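Local coordinates for protein, Family 18 Chitinase (Crocus vernus, PDB 3SIM), which probably binds chitin and hydrolyses its beta-1,4-linked N-acetylglucosamine chain, as a plant family 18 glycosyl hydrolase built on a TIM barrel, at residues N131-K134 with N135-A138; A96-V99 with D100-V103; S193-V196 with D197-L200; G14-F17 with S18-P21. One frame throughout, in Å; residues are numbered along the deposited sequence.

Contact 1: residues N131-K134 with N135-A138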
# COMPACT_ATOMS: atom_id res chain seq x y z
N ASN A 131 -18.08 9.54 -6.89
CA ASN A 131 -18.97 8.88 -7.84
C ASN A 131 -19.43 7.45 -7.42
O ASN A 131 -19.78 6.67 -8.25
CB ASN A 131 -18.36 8.86 -9.25
CG ASN A 131 -17.97 10.23 -9.75
OD1 ASN A 131 -18.75 11.11 -9.78
ND2 ASN A 131 -16.75 10.39 -10.08
N THR A 132 -19.34 7.15 -6.14
CA THR A 132 -19.65 5.88 -5.55
C THR A 132 -20.26 6.01 -4.15
O THR A 132 -20.51 7.07 -3.69
CB THR A 132 -18.42 4.92 -5.50
OG1 THR A 132 -18.88 3.59 -5.46
CG2 THR A 132 -17.49 5.22 -4.31
N ASP A 133 -20.51 4.89 -3.51
CA ASP A 133 -20.98 4.81 -2.15
C ASP A 133 -20.23 3.72 -1.43
O ASP A 133 -19.70 2.85 -2.07
CB ASP A 133 -22.49 4.60 -2.07
CG ASP A 133 -22.92 3.25 -2.58
OD1 ASP A 133 -22.83 2.31 -1.85
OD2 ASP A 133 -23.34 3.14 -3.71
N LYS A 134 -20.23 3.77 -0.10
CA LYS A 134 -19.42 2.91 0.77
C LYS A 134 -19.74 1.42 0.63
O LYS A 134 -18.86 0.62 0.70
CB LYS A 134 -19.45 3.33 2.24
CG LYS A 134 -20.80 3.34 2.93
CD LYS A 134 -20.84 4.12 4.22
CE LYS A 134 -22.24 4.22 4.80
NZ LYS A 134 -22.31 4.99 6.00
N ASN A 135 -21.00 1.09 0.51
CA ASN A 135 -21.39 -0.30 0.34
C ASN A 135 -20.93 -0.95 -0.98
O ASN A 135 -20.51 -2.06 -0.99
CB ASN A 135 -22.87 -0.49 0.65
CG ASN A 135 -23.20 -0.24 2.12
OD1 ASN A 135 -22.44 -0.54 2.98
ND2 ASN A 135 -24.29 0.33 2.36
N THR A 136 -21.05 -0.19 -2.06
CA THR A 136 -20.65 -0.59 -3.40
C THR A 136 -19.15 -0.87 -3.48
O THR A 136 -18.76 -1.88 -3.97
CB THR A 136 -21.11 0.46 -4.50
OG1 THR A 136 -22.53 0.51 -4.61
CG2 THR A 136 -20.49 0.16 -5.82
N PHE A 137 -18.37 0.03 -2.91
CA PHE A 137 -16.92 -0.13 -2.69
C PHE A 137 -16.58 -1.33 -1.80
O PHE A 137 -15.78 -2.09 -2.14
CB PHE A 137 -16.33 1.16 -2.02
CG PHE A 137 -14.83 1.13 -1.77
CD1 PHE A 137 -13.91 1.11 -2.82
CD2 PHE A 137 -14.33 1.09 -0.51
CE1 PHE A 137 -12.54 1.08 -2.53
CE2 PHE A 137 -13.00 1.05 -0.28
CZ PHE A 137 -12.12 1.07 -1.25
N ALA A 138 -17.24 -1.48 -0.67
CA ALA A 138 -16.98 -2.60 0.20
C ALA A 138 -17.23 -3.97 -0.46
O ALA A 138 -16.45 -4.83 -0.34
CB ALA A 138 -17.77 -2.47 1.48
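Asp133 and Thr136 form a local N-cap contact at the start of helix 134-150, where the loop that follows barrel strand 121-125 turns into the helix. The Asp133 carboxylate uses both oxygens on the same residue. Asp133 OD1 accepts from the backbone N of Thr136 at 3.1 Å; the N-H points fairly straight at it, 162°, but reaches it from above the carboxylate plane. Asp133 OD2 takes a 2.9 Å hydrogen bond from Thr136 OG1, which arrives on the syn side and somewhat out of plane. The group can do this because chi1 of 68° folds CG in between the backbone N and the carbonyl carbon, back over the first turn, while Thr136 holds OG1 beside its own N. The backbone follows the helical pattern at once: Phe137 N donates to Asp133 O at 3.2 Å and Ala138 N to Lys134 O at 3.0 Å. On the other branch of Thr136, CG2 lies 3.8 Å from Thr132 OG1. A glycerol, probably from the crystallisation liquor, hydrogen-bonds Asp133 OD2 and Thr132 OG1. Lys134 carries its amine away to a salt bridge with Glu167, and the Phe137 ring packs edge-to-face with Phe94, Phe129 and Tyr169. A negative side chain at the amino end should also suit the helix dipole. This is a classic aspartate N-cap, here opening an outer helix of the TIM barrel.

Contact 2: residues A96-V99 with D100-V103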
# COMPACT_ATOMS: atom_id res chain seq x y z
N ALA A 96 -18.01 2.03 -10.18
CA ALA A 96 -18.55 0.77 -10.67
C ALA A 96 -19.91 0.90 -11.38
O ALA A 96 -20.82 1.50 -10.88
CB ALA A 96 -18.65 -0.22 -9.58
N ALA A 97 -20.00 0.36 -12.59
CA ALA A 97 -21.25 0.29 -13.33
C ALA A 97 -22.30 -0.65 -12.70
O ALA A 97 -23.44 -0.34 -12.66
CB ALA A 97 -21.02 0.00 -14.75
N SER A 98 -21.82 -1.78 -12.21
CA SER A 98 -22.51 -2.66 -11.30
C SER A 98 -21.46 -3.41 -10.50
O SER A 98 -20.39 -3.55 -10.96
CB SER A 98 -23.38 -3.68 -12.02
OG SER A 98 -22.66 -4.52 -12.85
N VAL A 99 -21.84 -3.94 -9.36
CA VAL A 99 -20.92 -4.72 -8.58
C VAL A 99 -20.44 -5.97 -9.34
O VAL A 99 -19.28 -6.25 -9.34
CB VAL A 99 -21.50 -5.10 -7.23
CG1 VAL A 99 -20.66 -6.07 -6.57
CG2 VAL A 99 -21.71 -3.88 -6.36
N ASP A 100 -21.37 -6.68 -9.95
CA ASP A 100 -21.11 -7.93 -10.61
C ASP A 100 -20.17 -7.69 -11.77
O ASP A 100 -19.25 -8.40 -11.93
CB ASP A 100 -22.38 -8.62 -11.13
CG ASP A 100 -23.18 -9.41 -10.07
OD1 ASP A 100 -22.73 -9.74 -8.99
OD2 ASP A 100 -24.32 -9.71 -10.32
N SER A 101 -20.44 -6.68 -12.58
CA SER A 101 -19.62 -6.36 -13.73
C SER A 101 -18.19 -5.88 -13.40
O SER A 101 -17.29 -6.29 -14.01
CB SER A 101 -20.32 -5.48 -14.76
OG SER A 101 -20.41 -4.19 -14.33
N TRP A 102 -18.06 -5.03 -12.40
CA TRP A 102 -16.76 -4.57 -11.92
C TRP A 102 -15.89 -5.72 -11.39
O TRP A 102 -14.84 -5.90 -11.85
CB TRP A 102 -16.89 -3.48 -10.84
CG TRP A 102 -15.65 -2.77 -10.56
CD1 TRP A 102 -15.24 -1.61 -11.11
CD2 TRP A 102 -14.62 -3.17 -9.66
NE1 TRP A 102 -14.06 -1.25 -10.60
CE2 TRP A 102 -13.64 -2.20 -9.73
CE3 TRP A 102 -14.42 -4.25 -8.81
CZ2 TRP A 102 -12.48 -2.28 -9.02
CZ3 TRP A 102 -13.25 -4.31 -8.09
CH2 TRP A 102 -12.31 -3.33 -8.21
N VAL A 103 -16.45 -6.55 -10.53
CA VAL A 103 -15.77 -7.69 -9.97
C VAL A 103 -15.30 -8.69 -11.07
O VAL A 103 -14.19 -9.06 -11.09
CB VAL A 103 -16.65 -8.42 -8.94
CG1 VAL A 103 -16.04 -9.71 -8.57
CG2 VAL A 103 -16.86 -7.57 -7.73
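Ser98 and Ser101 meet hydroxyl to hydroxyl at the N-cap of helix 99-116, one of the helices round the TIM barrel. Ser98 OG lies 2.7 Å from Ser101 OG, a short hydrogen bond in which either may be the donor. Both hydroxyls are folded between their own backbone N and carbonyl carbon, with chi1 of 61° in Ser98 and 74° in Ser101, which brings them together over the first turn. Ser98 OG is also 3.1 Å from the backbone N of Ser101. A further partner of Ser101 OG is the side-chain amide of Asn49, whose OD1 accepts from Ala97 N, so Asn49 bonds to both the loop and the first turn. The carbonyls of the turn are met in helical fashion: Trp102 N donates to Ser98 O at 3.1 Å and Val103 N to Val99 O, also at 3.1 Å. Two further polar groups have partners outside the turn: Asp100 OD1 forms a salt bridge with Arg143 of helix 134-150, and Trp102 NE1 is bonded to Asp38 OD2. Val99 CG1 sits 4.2 Å from Val103 CG2, one turn on, and Cys140 of helix 134-150 touches both Ala96 and Trp102. Across the loop, Ala96 CB approaches the root of the indole obliquely, 3.9 Å from Trp102 CB and 4.0 Å from Trp102 CD1.

Contact 3: residues S193-V196 with D197-L200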
# COMPACT_ATOMS: atom_id res chain seq x y z
N SER A 193 2.83 19.66 12.22
CA SER A 193 2.95 19.95 13.64
C SER A 193 2.78 18.77 14.64
O SER A 193 3.05 18.92 15.79
CB SER A 193 1.98 21.04 14.01
OG SER A 193 0.66 20.60 13.93
N THR A 194 2.32 17.62 14.17
CA THR A 194 1.98 16.54 15.05
C THR A 194 3.18 16.15 15.92
O THR A 194 4.21 15.87 15.43
CB THR A 194 1.59 15.30 14.23
OG1 THR A 194 0.44 15.57 13.48
CG2 THR A 194 1.38 14.06 15.12
N SER A 195 2.97 16.15 17.22
CA SER A 195 3.95 15.75 18.23
C SER A 195 4.02 14.24 18.43
O SER A 195 3.22 13.53 17.95
CB SER A 195 3.66 16.40 19.56
OG SER A 195 2.49 15.94 20.12
N VAL A 196 5.00 13.82 19.23
CA VAL A 196 5.15 12.43 19.59
C VAL A 196 3.91 11.93 20.34
O VAL A 196 3.42 10.91 20.05
CB VAL A 196 6.42 12.14 20.44
CG1 VAL A 196 6.31 10.84 21.10
CG2 VAL A 196 7.68 12.25 19.60
N ASP A 197 3.41 12.71 21.29
CA ASP A 197 2.22 12.32 22.02
C ASP A 197 0.96 12.23 21.17
O ASP A 197 0.20 11.37 21.36
CB ASP A 197 1.94 13.15 23.29
CG ASP A 197 0.83 12.49 24.21
OD1 ASP A 197 1.05 11.41 24.74
OD2 ASP A 197 -0.26 13.03 24.39
N LYS A 198 0.76 13.18 20.28
CA LYS A 198 -0.34 13.18 19.37
C LYS A 198 -0.29 12.00 18.37
O LYS A 198 -1.28 11.40 18.13
CB LYS A 198 -0.45 14.51 18.67
CG LYS A 198 -1.09 15.59 19.49
CD LYS A 198 -1.10 16.87 18.82
CE LYS A 198 -1.43 18.00 19.81
NZ LYS A 198 -1.60 19.21 19.16
N PHE A 199 0.89 11.68 17.87
CA PHE A 199 1.04 10.56 16.99
C PHE A 199 0.58 9.29 17.69
O PHE A 199 -0.18 8.60 17.15
CB PHE A 199 2.46 10.42 16.50
CG PHE A 199 2.71 9.24 15.59
CD1 PHE A 199 2.84 9.43 14.24
CD2 PHE A 199 2.92 7.98 16.06
CE1 PHE A 199 3.10 8.37 13.39
CE2 PHE A 199 3.21 6.97 15.25
CZ PHE A 199 3.29 7.15 13.92
N LEU A 200 1.02 9.10 18.92
CA LEU A 200 0.61 7.95 19.69
C LEU A 200 -0.92 7.94 19.91
O LEU A 200 -1.51 6.92 19.85
CB LEU A 200 1.42 7.81 20.99
CG LEU A 200 2.92 7.50 20.89
CD1 LEU A 200 3.69 7.80 22.14
CD2 LEU A 200 3.19 6.13 20.44
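From Ser195, whose backbone is extended, the chain passes directly into helical angles at Val196, so that 193-196 and 197-200 make a loop and the first turn of helix 196-209 in the TIM barrel. Ser195 is the N-cap. Its carbonyl begins the helical series, Ser195 O accepting from Phe199 N at 3.0 Å, and Val196 O accepts from Leu200 N at 3.2 Å. The cap itself is made by Ser195 OG, which receives the N-H of Lys198, the distance from Lys198 N being 3.3 Å, long but nearly straight at 168°. Placing OG between the backbone N and the carbonyl carbon, chi1 67°, swings it over the open amino end of the turn. Ser195 OG also lies 3.6 Å from Lys198 CB, beside the aliphatic part of the lysine, while the extended chain carries its amine away from the turn.

Thr194 flanks the cap with its methyl group: Thr194 CG2 is 3.7 Å from Phe199 N and also approaches Phe199 CB. Its hydroxyl, on the branch beside the backbone N, bonds to Asp191 O within the preceding loop. Phe199 directs its ring away from the cap, against Phe187 and Ala237, and Leu200 leans on Ala237 and Leu241 of helix 230-243, so Phe199 and Leu200 join this turn to that helix. One turn apart, Val196 and Leu200 run side by side in the same direction, with Val196 CG1 4.1 Å from Leu200 CD1.

Contact 4: residues G14-F17 with S18-P21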
# COMPACT_ATOMS: atom_id res chain seq x y z
N GLY A 14 13.56 6.20 -11.98
CA GLY A 14 14.51 5.22 -12.36
C GLY A 14 14.91 4.19 -11.31
O GLY A 14 15.71 3.37 -11.59
N VAL A 15 14.34 4.25 -10.12
CA VAL A 15 14.70 3.35 -9.03
C VAL A 15 14.35 1.88 -9.28
O VAL A 15 13.28 1.54 -9.56
CB VAL A 15 14.17 3.86 -7.65
CG1 VAL A 15 14.46 2.84 -6.51
CG2 VAL A 15 14.73 5.18 -7.35
N LYS A 16 15.34 1.03 -9.16
CA LYS A 16 15.22 -0.41 -9.25
C LYS A 16 15.05 -1.09 -7.93
O LYS A 16 15.46 -0.57 -6.99
CB LYS A 16 16.45 -0.95 -9.90
CG LYS A 16 16.37 -0.88 -11.32
CD LYS A 16 17.41 -0.10 -11.79
CE LYS A 16 18.53 -0.99 -12.07
NZ LYS A 16 19.44 -0.37 -12.99
N PHE A 17 14.55 -2.31 -7.91
CA PHE A 17 14.36 -3.07 -6.68
C PHE A 17 15.74 -3.22 -5.98
O PHE A 17 15.89 -3.04 -4.78
CB PHE A 17 13.81 -4.48 -6.95
CG PHE A 17 12.40 -4.57 -7.53
CD1 PHE A 17 11.27 -4.27 -6.79
CD2 PHE A 17 12.21 -5.10 -8.79
CE1 PHE A 17 10.03 -4.45 -7.35
CE2 PHE A 17 10.98 -5.24 -9.31
CZ PHE A 17 9.89 -4.92 -8.60
N SER A 18 16.74 -3.49 -6.80
CA SER A 18 18.11 -3.69 -6.38
C SER A 18 18.79 -2.43 -5.84
O SER A 18 19.81 -2.51 -5.26
CB SER A 18 18.96 -4.40 -7.42
OG SER A 18 19.22 -3.60 -8.52
N ASP A 19 18.24 -1.27 -6.12
CA ASP A 19 18.69 -0.07 -5.50
C ASP A 19 18.35 0.04 -3.98
O ASP A 19 18.95 0.79 -3.28
CB ASP A 19 18.24 1.17 -6.25
CG ASP A 19 18.82 1.29 -7.64
OD1 ASP A 19 19.86 0.78 -7.96
OD2 ASP A 19 18.18 1.90 -8.40
N VAL A 20 17.32 -0.64 -3.54
CA VAL A 20 16.83 -0.53 -2.19
C VAL A 20 17.49 -1.49 -1.20
O VAL A 20 17.44 -2.64 -1.36
CB VAL A 20 15.28 -0.63 -2.15
CG1 VAL A 20 14.79 -0.55 -0.74
CG2 VAL A 20 14.66 0.41 -3.00
N PRO A 21 18.07 -0.96 -0.13
CA PRO A 21 18.66 -1.80 0.90
C PRO A 21 17.64 -2.76 1.54
O PRO A 21 16.62 -2.36 2.01
CB PRO A 21 19.16 -0.80 1.94
CG PRO A 21 18.71 0.49 1.53
CD PRO A 21 18.06 0.45 0.24
O HOH W 1 18.55 2.79 -10.87
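Ser18, on a short 3-10 turn between barrel strands 2-7 and 28-37, brings its hydroxyl near the root of Lys16, Ser18 OG lying 4.1 Å from Lys16 CB. Asp19, the next residue, carries most of the contact. Asp19 N donates to Lys16 O at 3.0 Å, a bent bond of 142° within the 3-10 turn. Its side chain answers in the reverse direction: Asp19 OD2 accepts from Lys16 N at 3.1 Å, nearly straight at 169° though from above the carboxylate plane. Chi1 of -64° sets CG beside Asp19's own backbone N and turns the carboxylate back toward Lys16. A water donates to Asp19 OD2 at 2.7 Å and to Gly14 O at 3.0 Å, bridging the aspartate to the start of 14-17. Val20 follows, Val20 N donating to Phe17 O at 3.1 Å, and Val20 CG2 rests 4.3 Å from Val15 CG1, both valines being buried. The Phe17 ring packs edge-to-face with Phe31 and against Ile66 and Ile69 of helix 63-72. Asp19 and Lys16 are thus joined by one backbone bond and one from the Lys16 N-H to the Asp19 carboxylate, running in opposite senses. Lys16 NZ stays 5.2 Å from Asp19 OD1, so any attraction between the two charges is probably modest, and OD2 is held at least by the Lys16 N-H and the water.

In the fold
Along the chain the order is contact 4, contact 2, contact 1, contact 3, all on the outer part of one TIM barrel. Contacts 2, 1 and 3 each begin a helix, 99-116, 134-150 and 196-209, whereas contact 4 is a turn between strands 2-7 and 28-37. Contacts 1 and 2 are neighbours, their centres about 11 Å apart, and they touch: Thr136 CG2 lies 4.3 Å from Val99 CG2, so these two successive helices meet at their first turns. Contact 3 is about 32 Å from contact 1 and contact 4 about 36 Å, centre to centre; contact 4 lies on the opposite side of the chain's centre from contacts 1 and 2. These three helix starts and this one turn are each held by bonds within their own few residues.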